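Local coordinates for probable membrane transporter protein MamO (Magnetospirillum magneticum, PDB 5HMA) that promotes magnetite biomineralization in magnetosomes by binding transition metals through its lumenal, probably inactive trypsin-like domain, and is required for activation of the MamE protease, at residues A[31-36]-A[73-78]; A[56-61]-A[80-85]; A[111-116]-A[141-146]; A[135-140]-A[175-180]. All blocks are in the same frame, centred on the assembly; numbering follows the deposited sequence.

The domain has the two beta barrels of the chymotrypsin fold, and the four contacts sample both. Contacts 1 and 4 are buried antiparallel strand pairs, one in each barrel, and they meet where Leu73 packs on Val178, close to the metal-binding His71. Contacts 2 and 3 lie nearer the surface and join a strand to a loop with no backbone hydrogen bonds between them. Contact 2 continues the first barrel outward from contact 1, with Met78 packing on Phe60 and Phe84. Contact 3 shares its sheet with contact 4. Backbone bonds and aliphatic packing dominate the buried pairs, whereas a salt bridge made of weak hydrogen bonds and aromatic pairing serve contact 2 and a cation-pi stack contact 3.

Contact 1 (A[31-36]-A[73-78]); sequences NGYVIT and LALLKM
Strands 33-36 and 73-78 run antiparallel, their axes approaching to 4.5 Å, and backbone bonds join Val34 with Leu76 and Thr36 with Ala74 in both directions. Gly32 extends the pairing: its O accepts from Met78 N at 2.9 Å, and its positive phi, 98°, suits a residue without a side chain. On one face Tyr33, Ile35, Leu75 and Lys77 line up. Lys77 CD sits over the Tyr33 ring, 3.9 Å from its centroid, a CH-pi contact that uses the greasy part of the lysine. Two bends in the lysine chain, at chi2 and chi4, then bring NZ to Asn31 O at 3.1 Å and to Met78 O at 2.9 Å. Beyond the tyrosine, Leu75 CD1 meets Ile35 CD1 at 3.7 Å. The other face carries Val34, Thr36, Ala74 and Leu76, where Thr36 CG2 rests on Leu76 CD1, 3.8 Å away, and Val34 CG2 touches Met78 CE. With its methyl group used in this packing, Thr36 turns OG1 to Ser24 O on the adjoining strand. Val34, Ile35, Leu75 and Leu76 thus supply most of the buried apolar packing, while two carbonyl oxygens grip the ammonium and probably stabilise its charge at the partly exposed end of the strand pair.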
loop_
_atom_site.group_PDB
_atom_site.type_symbol
_atom_site.label_atom_id
_atom_site.label_comp_id
_atom_site.label_asym_id
_atom_site.label_seq_id
_atom_site.Cartn_x
_atom_site.Cartn_y
_atom_site.Cartn_z
ATOM N N ASN A 31 12.799 10.670 -1.550
ATOM C CA ASN A 31 13.721 10.100 -2.540
ATOM C C ASN A 31 13.249 8.775 -3.115
ATOM O O ASN A 31 14.043 8.021 -3.654
ATOM C CB ASN A 31 15.111 9.913 -1.952
ATOM C CG ASN A 31 15.778 11.222 -1.647
ATOM O OD1 ASN A 31 16.162 11.959 -2.556
ATOM N ND2 ASN A 31 15.921 11.529 -0.361
ATOM N N GLY A 32 11.962 8.490 -3.002
ATOM C CA GLY A 32 11.398 7.360 -3.703
ATOM C C GLY A 32 11.221 6.078 -2.916
ATOM O O GLY A 32 11.216 4.995 -3.502
ATOM N N TYR A 33 11.060 6.181 -1.599
ATOM C CA TYR A 33 10.727 5.000 -0.804
ATOM C C TYR A 33 9.250 4.664 -0.954
ATOM O O TYR A 33 8.387 5.547 -0.907
ATOM C CB TYR A 33 11.094 5.203 0.660
ATOM C CG TYR A 33 12.586 5.172 0.860
ATOM C CD1 TYR A 33 13.261 3.964 0.967
ATOM C CD2 TYR A 33 13.325 6.350 0.902
ATOM C CE1 TYR A 33 14.632 3.927 1.123
ATOM C CE2 TYR A 33 14.698 6.328 1.064
ATOM C CZ TYR A 33 15.348 5.113 1.171
ATOM O OH TYR A 33 16.713 5.089 1.329
ATOM N N VAL A 34 8.974 3.376 -1.147
ATOM C CA VAL A 34 7.620 2.890 -1.373
ATOM C C VAL A 34 7.365 1.710 -0.456
ATOM O O VAL A 34 8.185 0.780 -0.393
ATOM C CB VAL A 34 7.404 2.468 -2.846
ATOM C CG1 VAL A 34 6.058 1.741 -3.017
ATOM C CG2 VAL A 34 7.518 3.666 -3.780
ATOM N N ILE A 35 6.235 1.741 0.246
ATOM C CA ILE A 35 5.768 0.579 0.997
ATOM C C ILE A 35 4.726 -0.163 0.170
ATOM O O ILE A 35 3.830 0.453 -0.412
ATOM C CB ILE A 35 5.181 0.969 2.354
ATOM C CG1 ILE A 35 6.274 1.503 3.279
ATOM C CG2 ILE A 35 4.525 -0.245 2.999
ATOM C CD1 ILE A 35 7.161 0.413 3.823
ATOM N N THR A 36 4.838 -1.486 0.115
ATOM C CA THR A 36 3.849 -2.283 -0.588
ATOM C C THR A 36 3.756 -3.641 0.112
ATOM O O THR A 36 4.458 -3.864 1.102
ATOM C CB THR A 36 4.209 -2.426 -2.093
ATOM O OG1 THR A 36 3.107 -3.020 -2.794
ATOM C CG2 THR A 36 5.467 -3.280 -2.277
ATOM N N LEU A 73 4.870 -6.950 4.508
ATOM C CA LEU A 73 5.229 -5.678 3.895
ATOM C C LEU A 73 6.646 -5.696 3.320
ATOM O O LEU A 73 7.523 -6.423 3.794
ATOM C CB LEU A 73 5.090 -4.531 4.896
ATOM C CG LEU A 73 3.692 -4.274 5.457
ATOM C CD1 LEU A 73 3.696 -3.026 6.319
ATOM C CD2 LEU A 73 2.689 -4.148 4.335
ATOM N N ALA A 74 6.837 -4.884 2.283
ATOM C CA ALA A 74 8.136 -4.655 1.664
ATOM C C ALA A 74 8.376 -3.156 1.521
ATOM O O ALA A 74 7.462 -2.394 1.164
ATOM C CB ALA A 74 8.216 -5.334 0.298
ATOM N N LEU A 75 9.604 -2.743 1.820
ATOM C CA LEU A 75 10.066 -1.378 1.572
ATOM C C LEU A 75 10.859 -1.378 0.277
ATOM O O LEU A 75 11.865 -2.072 0.166
ATOM C CB LEU A 75 10.945 -0.860 2.721
ATOM C CG LEU A 75 11.531 0.541 2.491
ATOM C CD1 LEU A 75 10.413 1.564 2.483
ATOM C CD2 LEU A 75 12.614 0.902 3.530
ATOM N N LEU A 76 10.398 -0.606 -0.696
ATOM C CA LEU A 76 11.080 -0.496 -1.978
ATOM C C LEU A 76 11.770 0.856 -2.081
ATOM O O LEU A 76 11.359 1.832 -1.445
ATOM C CB LEU A 76 10.089 -0.654 -3.143
ATOM C CG LEU A 76 9.076 -1.799 -3.141
ATOM C CD1 LEU A 76 8.258 -1.766 -4.431
ATOM C CD2 LEU A 76 9.777 -3.135 -2.981
ATOM N N LYS A 77 12.804 0.917 -2.906
ATOM C CA LYS A 77 13.418 2.188 -3.249
ATOM C C LYS A 77 13.435 2.331 -4.769
ATOM O O LYS A 77 14.008 1.502 -5.468
ATOM C CB LYS A 77 14.831 2.279 -2.667
ATOM C CG LYS A 77 15.700 3.404 -3.210
ATOM C CD LYS A 77 15.274 4.763 -2.673
ATOM C CE LYS A 77 16.377 5.805 -2.903
ATOM N NZ LYS A 77 16.457 6.224 -4.330
ATOM N N MET A 78 12.785 3.367 -5.283
ATOM C CA MET A 78 12.864 3.663 -6.705
ATOM C C MET A 78 14.269 4.150 -7.069
ATOM O O MET A 78 14.875 4.948 -6.336
ATOM C CB MET A 78 11.807 4.697 -7.087
ATOM C CG MET A 78 10.381 4.179 -6.938
ATOM S SD MET A 78 9.071 5.283 -7.550
ATOM C CE MET A 78 8.852 6.387 -6.141
#

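Contact 2 (A[56-61]-A[80-85]); sequences GIRRFP and TTEKFL
Phe60 and Phe84 both carry CG anti to the carbonyl carbon, beside the backbone N, and from their separate backbones the two rings approach from opposite directions. The result is a T-shaped pair: the edge of Phe84 is directed at the face of Phe60, with the planes at 83° and the centroids 5.4 Å apart. Closest are the two CE2 atoms, 3.9 Å from each other and away from the middle of the Phe60 face. Thr80 closes on the same phenylalanine from another direction, its CB 3.7 Å from Phe60 CD1. With chi1 at 177° its hydroxyl lies beside the carbonyl carbon, where OG1 accepts from Glu82 N at 2.9 Å. This ST turn bends the loop and helps to place Glu82.

The carboxylate of Glu82 has OE2 near the plane of the Phe60 ring, at its edge, where the slightly positive ring hydrogens would weakly favour a carboxylate. Glu82 also faces Arg58, whose chain bends at chi3 and carries one guanidinium face over Phe60 CZ. Arg58 NH2 reaches Glu82 OE2 at 3.3 Å and NH1 reaches OE1 at 3.4 Å; both bonds are long, bent and weak, and the planes stand 82° apart, so this is not a flat, two-pronged pairing. Long, flexible charged chains suit the solvent-facing side, and the phenylalanines suit the inner side, where both rest on Met78 and Val51. The arrangement lies at the outer side of the first barrel of a chymotrypsin-like fold, where the loop that follows strand 73-78 packs on strand 58-68.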
loop_
_atom_site.group_PDB
_atom_site.type_symbol
_atom_site.label_atom_id
_atom_site.label_comp_id
_atom_site.label_asym_id
_atom_site.label_seq_id
_atom_site.Cartn_x
_atom_site.Cartn_y
_atom_site.Cartn_z
ATOM N N GLY A 56 1.141 12.019 -17.525
ATOM C CA GLY A 56 0.845 10.602 -17.653
ATOM C C GLY A 56 1.747 9.737 -16.786
ATOM O O GLY A 56 2.646 10.247 -16.094
ATOM N N ILE A 57 1.504 8.426 -16.821
ATOM C CA ILE A 57 2.226 7.468 -15.992
ATOM C C ILE A 57 3.716 7.442 -16.319
ATOM O O ILE A 57 4.094 7.328 -17.478
ATOM C CB ILE A 57 1.633 6.057 -16.143
ATOM C CG1 ILE A 57 0.189 6.019 -15.635
ATOM C CG2 ILE A 57 2.475 5.053 -15.388
ATOM C CD1 ILE A 57 0.081 6.140 -14.107
ATOM N N ARG A 58 4.550 7.566 -15.286
ATOM C CA ARG A 58 5.987 7.345 -15.409
ATOM C C ARG A 58 6.409 6.115 -14.614
ATOM O O ARG A 58 5.902 5.865 -13.518
ATOM C CB ARG A 58 6.773 8.574 -14.945
ATOM C CG ARG A 58 6.729 9.696 -15.967
ATOM C CD ARG A 58 7.804 10.734 -15.737
ATOM N NE ARG A 58 9.144 10.159 -15.676
ATOM C CZ ARG A 58 10.222 10.868 -15.363
ATOM N NH1 ARG A 58 10.093 12.160 -15.092
ATOM N NH2 ARG A 58 11.422 10.300 -15.316
ATOM N N ARG A 59 7.330 5.339 -15.169
ATOM C CA ARG A 59 7.761 4.114 -14.507
ATOM C C ARG A 59 9.168 4.260 -13.982
ATOM O O ARG A 59 10.014 4.882 -14.612
ATOM C CB ARG A 59 7.663 2.924 -15.459
ATOM C CG ARG A 59 6.218 2.623 -15.795
ATOM C CD ARG A 59 6.081 1.481 -16.743
ATOM N NE ARG A 59 6.405 0.200 -16.128
ATOM C CZ ARG A 59 6.317 -0.955 -16.776
ATOM N NH1 ARG A 59 5.908 -0.958 -18.041
ATOM N NH2 ARG A 59 6.630 -2.097 -16.171
ATOM N N PHE A 60 9.410 3.692 -12.812
ATOM C CA PHE A 60 10.748 3.695 -12.228
ATOM C C PHE A 60 11.057 2.303 -11.724
ATOM O O PHE A 60 10.210 1.683 -11.068
ATOM C CB PHE A 60 10.851 4.698 -11.070
ATOM C CG PHE A 60 10.461 6.096 -11.442
ATOM C CD1 PHE A 60 11.397 6.970 -11.979
ATOM C CD2 PHE A 60 9.148 6.527 -11.289
ATOM C CE1 PHE A 60 11.042 8.263 -12.336
ATOM C CE2 PHE A 60 8.780 7.818 -11.643
ATOM C CZ PHE A 60 9.728 8.689 -12.165
ATOM N N PRO A 61 12.259 1.799 -12.034
ATOM C CA PRO A 61 12.682 0.528 -11.437
ATOM C C PRO A 61 12.809 0.657 -9.911
ATOM O O PRO A 61 13.120 1.732 -9.392
ATOM C CB PRO A 61 14.047 0.241 -12.097
ATOM C CG PRO A 61 14.468 1.518 -12.742
ATOM C CD PRO A 61 13.268 2.383 -12.940
ATOM N N THR A 80 16.067 6.461 -9.063
ATOM C CA THR A 80 15.788 7.677 -9.819
ATOM C C THR A 80 16.472 8.865 -9.172
ATOM O O THR A 80 16.711 8.854 -7.971
ATOM C CB THR A 80 14.258 7.947 -9.893
ATOM O OG1 THR A 80 14.026 9.185 -10.579
ATOM C CG2 THR A 80 13.686 8.033 -8.495
ATOM N N THR A 81 16.782 9.896 -9.951
ATOM C CA THR A 81 17.229 11.157 -9.362
ATOM C C THR A 81 16.047 12.059 -8.974
ATOM O O THR A 81 16.239 13.149 -8.449
ATOM C CB THR A 81 18.131 11.939 -10.318
ATOM O OG1 THR A 81 17.526 11.953 -11.615
ATOM C CG2 THR A 81 19.485 11.287 -10.417
ATOM N N GLU A 82 14.824 11.616 -9.236
ATOM C CA GLU A 82 13.683 12.496 -9.006
ATOM C C GLU A 82 13.159 12.489 -7.562
ATOM O O GLU A 82 13.342 11.523 -6.823
ATOM C CB GLU A 82 12.557 12.140 -9.968
ATOM C CG GLU A 82 12.207 13.320 -10.854
ATOM C CD GLU A 82 12.344 13.023 -12.312
ATOM O OE1 GLU A 82 12.158 13.955 -13.110
ATOM O OE2 GLU A 82 12.623 11.858 -12.661
ATOM N N LYS A 83 12.508 13.584 -7.175
ATOM C CA LYS A 83 11.881 13.706 -5.859
ATOM C C LYS A 83 10.366 13.462 -5.952
ATOM O O LYS A 83 9.764 13.663 -7.011
ATOM C CB LYS A 83 12.158 15.091 -5.271
ATOM C CG LYS A 83 13.492 15.253 -4.516
ATOM C CD LYS A 83 14.691 14.649 -5.226
ATOM C CE LYS A 83 15.992 15.126 -4.576
ATOM N NZ LYS A 83 17.081 14.124 -4.705
ATOM N N PHE A 84 9.748 13.058 -4.842
ATOM C CA PHE A 84 8.340 12.666 -4.842
ATOM C C PHE A 84 7.577 13.262 -3.682
ATOM O O PHE A 84 8.077 13.292 -2.557
ATOM C CB PHE A 84 8.190 11.141 -4.783
ATOM C CG PHE A 84 8.822 10.418 -5.944
ATOM C CD1 PHE A 84 10.199 10.183 -5.970
ATOM C CD2 PHE A 84 8.046 9.960 -7.001
ATOM C CE1 PHE A 84 10.798 9.514 -7.036
ATOM C CE2 PHE A 84 8.642 9.281 -8.084
ATOM C CZ PHE A 84 10.020 9.060 -8.094
ATOM N N LEU A 85 6.365 13.740 -3.967
ATOM C CA LEU A 85 5.360 13.967 -2.932
ATOM C C LEU A 85 5.059 12.625 -2.257
ATOM O O LEU A 85 4.991 11.585 -2.920
ATOM C CB LEU A 85 4.089 14.575 -3.535
ATOM C CG LEU A 85 4.237 15.996 -4.080
ATOM C CD1 LEU A 85 2.917 16.515 -4.646
ATOM C CD2 LEU A 85 4.740 16.908 -2.975
#

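Contact 3 (A[111-116]-A[141-146]); sequences APLVRQ and AVYSWE
Arg115 and Tyr143 form the heart of this contact, the guanidinium lying flat on the phenol ring with the planes 15° apart and the centres at 3.7 Å. It is a cation-pi stack over the ring face: NH1 stands above the middle of the ring, while NH2 comes within 3.3 Å of Tyr143 CG. The planar, delocalised charge of arginine suits such stacking at an exposed position, since stacking uses the face and need not use up the N-H groups at its edge. The aliphatic root of the same side chain packs too, Arg115 CB lying 3.3 Å from Ala141 O. A second patch forms farther along the strand, where the branches of Leu113 divide between two neighbours, CD1 against Glu146 CB at 3.8 Å and CD2 against Tyr143 OH at 3.9 Å.

The next shell fixes the tyrosine. Its CG lies between the backbone N and the carbonyl carbon (chi1 72°), which turns the ring toward the strand, and Ser144 CB supports the face opposite the arginine. Ser144 OG also accepts from Glu146 N at 3.0 Å, an ST turn leading into the 3-10 segment. Gln147 bonds to the backbone of Ala141, Tyr143 and Ser144, holding the loop in shape. Altogether, side chains of strand 112-121 brace the loop between strands 131-139 and 151-153, while the backbone of Leu113 and Arg115 pairs with strand 100-106 and Val142 packs against strand 159-167.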
loop_
_atom_site.group_PDB
_atom_site.type_symbol
_atom_site.label_atom_id
_atom_site.label_comp_id
_atom_site.label_asym_id
_atom_site.label_seq_id
_atom_site.Cartn_x
_atom_site.Cartn_y
_atom_site.Cartn_z
ATOM N N ALA A 111 -4.986 4.108 -13.506
ATOM C CA ALA A 111 -6.022 4.988 -12.986
ATOM C C ALA A 111 -6.129 4.833 -11.477
ATOM O O ALA A 111 -5.913 3.739 -10.940
ATOM C CB ALA A 111 -7.371 4.697 -13.648
ATOM N N PRO A 112 -6.456 5.934 -10.786
ATOM C CA PRO A 112 -6.621 5.907 -9.329
ATOM C C PRO A 112 -7.910 5.206 -8.901
ATOM O O PRO A 112 -8.932 5.315 -9.572
ATOM C CB PRO A 112 -6.657 7.391 -8.954
ATOM C CG PRO A 112 -7.189 8.071 -10.181
ATOM C CD PRO A 112 -6.641 7.285 -11.351
ATOM N N LEU A 113 -7.842 4.477 -7.798
ATOM C CA LEU A 113 -9.013 3.855 -7.193
ATOM C C LEU A 113 -9.157 4.391 -5.787
ATOM O O LEU A 113 -8.179 4.460 -5.047
ATOM C CB LEU A 113 -8.867 2.336 -7.134
ATOM C CG LEU A 113 -8.575 1.585 -8.423
ATOM C CD1 LEU A 113 -8.131 0.159 -8.109
ATOM C CD2 LEU A 113 -9.814 1.607 -9.309
ATOM N N VAL A 114 -10.366 4.752 -5.396
ATOM C CA VAL A 114 -10.587 5.129 -4.009
ATOM C C VAL A 114 -11.933 4.589 -3.550
ATOM O O VAL A 114 -12.916 4.583 -4.303
ATOM C CB VAL A 114 -10.504 6.665 -3.819
ATOM C CG1 VAL A 114 -11.586 7.368 -4.616
ATOM C CG2 VAL A 114 -10.617 7.031 -2.349
ATOM N N ARG A 115 -11.965 4.109 -2.314
ATOM C CA ARG A 115 -13.221 3.722 -1.694
ATOM C C ARG A 115 -13.188 4.101 -0.218
ATOM O O ARG A 115 -12.177 3.933 0.466
ATOM C CB ARG A 115 -13.469 2.226 -1.868
ATOM C CG ARG A 115 -14.692 1.720 -1.158
ATOM C CD ARG A 115 -15.877 1.663 -2.091
ATOM N NE ARG A 115 -16.317 0.284 -2.276
ATOM C CZ ARG A 115 -16.652 -0.243 -3.448
ATOM N NH1 ARG A 115 -16.602 0.493 -4.554
ATOM N NH2 ARG A 115 -17.043 -1.509 -3.513
ATOM N N GLN A 116 -14.293 4.634 0.271
ATOM C CA GLN A 116 -14.391 4.938 1.684
ATOM C C GLN A 116 -15.160 3.845 2.405
ATOM O O GLN A 116 -15.974 3.142 1.813
ATOM C CB GLN A 116 -15.073 6.280 1.908
ATOM C CG GLN A 116 -16.503 6.287 1.515
ATOM C CD GLN A 116 -17.285 7.297 2.307
ATOM O OE1 GLN A 116 -17.919 6.956 3.308
ATOM N NE2 GLN A 116 -17.234 8.555 1.879
ATOM N N ALA A 141 -13.551 -0.669 3.247
ATOM C CA ALA A 141 -13.045 0.272 2.234
ATOM C C ALA A 141 -12.238 -0.462 1.165
ATOM O O ALA A 141 -12.030 0.047 0.067
ATOM C CB ALA A 141 -12.190 1.365 2.869
ATOM N N VAL A 142 -11.770 -1.655 1.508
ATOM C CA VAL A 142 -11.017 -2.496 0.582
ATOM C C VAL A 142 -11.969 -3.463 -0.122
ATOM O O VAL A 142 -12.522 -4.369 0.504
ATOM C CB VAL A 142 -9.906 -3.237 1.323
ATOM C CG1 VAL A 142 -9.221 -4.253 0.412
ATOM C CG2 VAL A 142 -8.915 -2.226 1.925
ATOM N N TYR A 143 -12.175 -3.254 -1.421
ATOM C CA TYR A 143 -13.146 -4.042 -2.182
ATOM C C TYR A 143 -12.503 -4.798 -3.357
ATOM O O TYR A 143 -13.126 -5.685 -3.941
ATOM C CB TYR A 143 -14.276 -3.133 -2.703
ATOM C CG TYR A 143 -13.848 -2.219 -3.837
ATOM C CD1 TYR A 143 -13.116 -1.056 -3.590
ATOM C CD2 TYR A 143 -14.168 -2.521 -5.158
ATOM C CE1 TYR A 143 -12.706 -0.226 -4.632
ATOM C CE2 TYR A 143 -13.770 -1.696 -6.205
ATOM C CZ TYR A 143 -13.039 -0.553 -5.941
ATOM O OH TYR A 143 -12.644 0.258 -6.989
ATOM N N SER A 144 -11.267 -4.444 -3.711
ATOM C CA SER A 144 -10.635 -5.012 -4.903
ATOM C C SER A 144 -9.211 -5.490 -4.650
ATOM O O SER A 144 -8.455 -4.851 -3.931
ATOM C CB SER A 144 -10.624 -3.987 -6.046
ATOM O OG SER A 144 -9.779 -4.403 -7.120
ATOM N N TRP A 145 -8.849 -6.610 -5.271
ATOM C CA TRP A 145 -7.485 -7.106 -5.229
ATOM C C TRP A 145 -6.471 -6.036 -5.660
ATOM O O TRP A 145 -5.329 -6.037 -5.203
ATOM C CB TRP A 145 -7.351 -8.354 -6.111
ATOM C CG TRP A 145 -7.527 -8.092 -7.562
ATOM C CD1 TRP A 145 -8.698 -8.088 -8.256
ATOM C CD2 TRP A 145 -6.491 -7.804 -8.515
ATOM N NE1 TRP A 145 -8.459 -7.816 -9.582
ATOM C CE2 TRP A 145 -7.114 -7.642 -9.769
ATOM C CE3 TRP A 145 -5.100 -7.673 -8.429
ATOM C CZ2 TRP A 145 -6.394 -7.349 -10.928
ATOM C CZ3 TRP A 145 -4.388 -7.382 -9.579
ATOM C CH2 TRP A 145 -5.036 -7.223 -10.812
ATOM N N GLU A 146 -6.895 -5.099 -6.501
ATOM C CA GLU A 146 -5.988 -4.061 -6.985
ATOM C C GLU A 146 -5.608 -3.049 -5.915
ATOM O O GLU A 146 -4.625 -2.323 -6.065
ATOM C CB GLU A 146 -6.608 -3.351 -8.184
ATOM C CG GLU A 146 -7.053 -4.337 -9.244
ATOM C CD GLU A 146 -7.365 -3.678 -10.560
ATOM O OE1 GLU A 146 -6.494 -3.720 -11.466
ATOM O OE2 GLU A 146 -8.485 -3.125 -10.679
#

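Contact 4 (A[135-140]-A[175-180]); sequences HLLRSD and GFTVPA
Leu136 lies across the apolar centre, its CD2 touching Val178 CG2 at 3.7 Å and its CD1 meeting Phe176 CD2 at 4.0 Å. One leucine thus uses both branches to fill the angle between an aromatic ring and a valine. Leu137 projects to the other face, where its CB packs on Thr177 CB at 3.9 Å and its CG approaches the ring of Pro179. Between the faces runs the antiparallel backbone: Leu137 and Thr177 bond in both directions, and Ser139 N reaches Gly175 O at 3.2 Å. Glycine fits here because a CB would run into Ser139 O.

Farther out, Arg138 lies alongside Phe176, pointing the same way. Arg138 CG sits over the Phe176 ring face, and the bend at chi3 (70°) carries the guanidinium past the rim, where one of its faces lies over Phe176 CZ, the planes 16° apart; the charge finds its partner in Glu174. On the opposite face a water donates to Thr177 OG1 at 2.8 Å and hydrogen-bonds Ser139 OG, and the threonine hydroxyl also meets Asn163. Such pairing of strands 131-139 and 173-179 belongs to the second beta barrel of the chymotrypsin fold, and Val178 brings it beside His71, which with His186 holds nickel.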
loop_
_atom_site.group_PDB
_atom_site.type_symbol
_atom_site.label_atom_id
_atom_site.label_comp_id
_atom_site.label_asym_id
_atom_site.label_seq_id
_atom_site.Cartn_x
_atom_site.Cartn_y
_atom_site.Cartn_z
ATOM N N HIS A 135 -3.176 -8.834 14.650
ATOM C CA HIS A 135 -3.438 -7.437 15.009
ATOM C C HIS A 135 -3.587 -6.517 13.799
ATOM O O HIS A 135 -3.058 -5.407 13.772
ATOM C CB HIS A 135 -2.337 -6.923 15.940
ATOM C CG HIS A 135 -2.109 -7.795 17.138
ATOM N ND1 HIS A 135 -1.112 -8.744 17.184
ATOM C CD2 HIS A 135 -2.763 -7.876 18.322
ATOM C CE1 HIS A 135 -1.154 -9.366 18.351
ATOM N NE2 HIS A 135 -2.148 -8.859 19.058
ATOM N N LEU A 136 -4.317 -6.995 12.798
ATOM C CA LEU A 136 -4.666 -6.178 11.643
ATOM C C LEU A 136 -5.975 -5.429 11.878
ATOM O O LEU A 136 -6.769 -5.801 12.746
ATOM C CB LEU A 136 -4.793 -7.048 10.394
ATOM C CG LEU A 136 -3.539 -7.818 10.000
ATOM C CD1 LEU A 136 -3.883 -8.868 8.975
ATOM C CD2 LEU A 136 -2.515 -6.858 9.442
ATOM N N LEU A 137 -6.194 -4.380 11.096
ATOM C CA LEU A 137 -7.506 -3.750 11.009
ATOM C C LEU A 137 -8.381 -4.474 9.994
ATOM O O LEU A 137 -7.876 -5.127 9.075
ATOM C CB LEU A 137 -7.374 -2.291 10.595
ATOM C CG LEU A 137 -6.377 -1.429 11.368
ATOM C CD1 LEU A 137 -6.238 -0.074 10.683
ATOM C CD2 LEU A 137 -6.831 -1.269 12.815
ATOM N N ARG A 138 -9.691 -4.348 10.148
ATOM C CA ARG A 138 -10.607 -4.702 9.064
ATOM C C ARG A 138 -11.488 -3.526 8.707
ATOM O O ARG A 138 -11.995 -2.825 9.583
ATOM C CB ARG A 138 -11.476 -5.884 9.447
ATOM C CG ARG A 138 -10.686 -7.147 9.564
ATOM C CD ARG A 138 -11.605 -8.314 9.700
ATOM N NE ARG A 138 -12.319 -8.587 8.462
ATOM C CZ ARG A 138 -13.041 -9.683 8.276
ATOM N NH1 ARG A 138 -13.675 -9.887 7.130
ATOM N NH2 ARG A 138 -13.120 -10.575 9.251
ATOM N N SER A 139 -11.668 -3.310 7.413
ATOM C CA SER A 139 -12.582 -2.283 6.945
ATOM C C SER A 139 -13.182 -2.685 5.605
ATOM O O SER A 139 -12.576 -3.425 4.824
ATOM C CB SER A 139 -11.869 -0.939 6.810
ATOM O OG SER A 139 -11.317 -0.824 5.516
ATOM N N ASP A 140 -14.377 -2.180 5.338
ATOM C CA ASP A 140 -15.033 -2.442 4.068
ATOM C C ASP A 140 -14.614 -1.432 2.995
ATOM O O ASP A 140 -15.250 -1.349 1.946
ATOM C CB ASP A 140 -16.559 -2.442 4.247
ATOM C CG ASP A 140 -17.045 -1.331 5.168
ATOM O OD1 ASP A 140 -16.427 -0.249 5.187
ATOM O OD2 ASP A 140 -18.050 -1.536 5.877
ATOM N N GLY A 175 -11.629 -6.828 3.491
ATOM C CA GLY A 175 -10.549 -5.867 3.624
ATOM C C GLY A 175 -9.748 -5.943 4.916
ATOM O O GLY A 175 -10.302 -5.881 6.016
ATOM N N PHE A 176 -8.434 -6.077 4.784
ATOM C CA PHE A 176 -7.544 -6.035 5.937
ATOM C C PHE A 176 -6.566 -4.885 5.797
ATOM O O PHE A 176 -6.362 -4.368 4.693
ATOM C CB PHE A 176 -6.807 -7.359 6.086
ATOM C CG PHE A 176 -7.692 -8.472 6.531
ATOM C CD1 PHE A 176 -8.540 -9.102 5.630
ATOM C CD2 PHE A 176 -7.715 -8.865 7.863
ATOM C CE1 PHE A 176 -9.386 -10.118 6.042
ATOM C CE2 PHE A 176 -8.559 -9.900 8.287
ATOM C CZ PHE A 176 -9.396 -10.520 7.375
ATOM N N THR A 177 -5.969 -4.470 6.912
ATOM C CA THR A 177 -4.998 -3.381 6.884
ATOM C C THR A 177 -3.916 -3.559 7.941
ATOM O O THR A 177 -4.224 -3.727 9.128
ATOM C CB THR A 177 -5.660 -1.994 7.118
ATOM O OG1 THR A 177 -6.684 -1.761 6.142
ATOM C CG2 THR A 177 -4.605 -0.899 7.014
ATOM N N VAL A 178 -2.656 -3.520 7.501
ATOM C CA VAL A 178 -1.511 -3.472 8.405
ATOM C C VAL A 178 -1.366 -2.058 8.957
ATOM O O VAL A 178 -1.178 -1.124 8.192
ATOM C CB VAL A 178 -0.224 -3.889 7.696
ATOM C CG1 VAL A 178 0.925 -3.974 8.703
ATOM C CG2 VAL A 178 -0.421 -5.208 6.933
ATOM N N PRO A 179 -1.465 -1.889 10.288
ATOM C CA PRO A 179 -1.351 -0.541 10.875
ATOM C C PRO A 179 -0.028 0.146 10.530
ATOM O O PRO A 179 1.012 -0.506 10.498
ATOM C CB PRO A 179 -1.451 -0.803 12.383
ATOM C CG PRO A 179 -2.228 -2.069 12.488
ATOM C CD PRO A 179 -1.813 -2.906 11.291
ATOM N N ALA A 180 -0.065 1.451 10.282
ATOM C CA ALA A 180 1.124 2.170 9.837
ATOM C C ALA A 180 2.244 2.161 10.883
ATOM O O ALA A 180 3.412 2.294 10.534
ATOM C CB ALA A 180 0.763 3.601 9.463
HETATM O O HOH W 1 -9.244 -2.756 5.665
#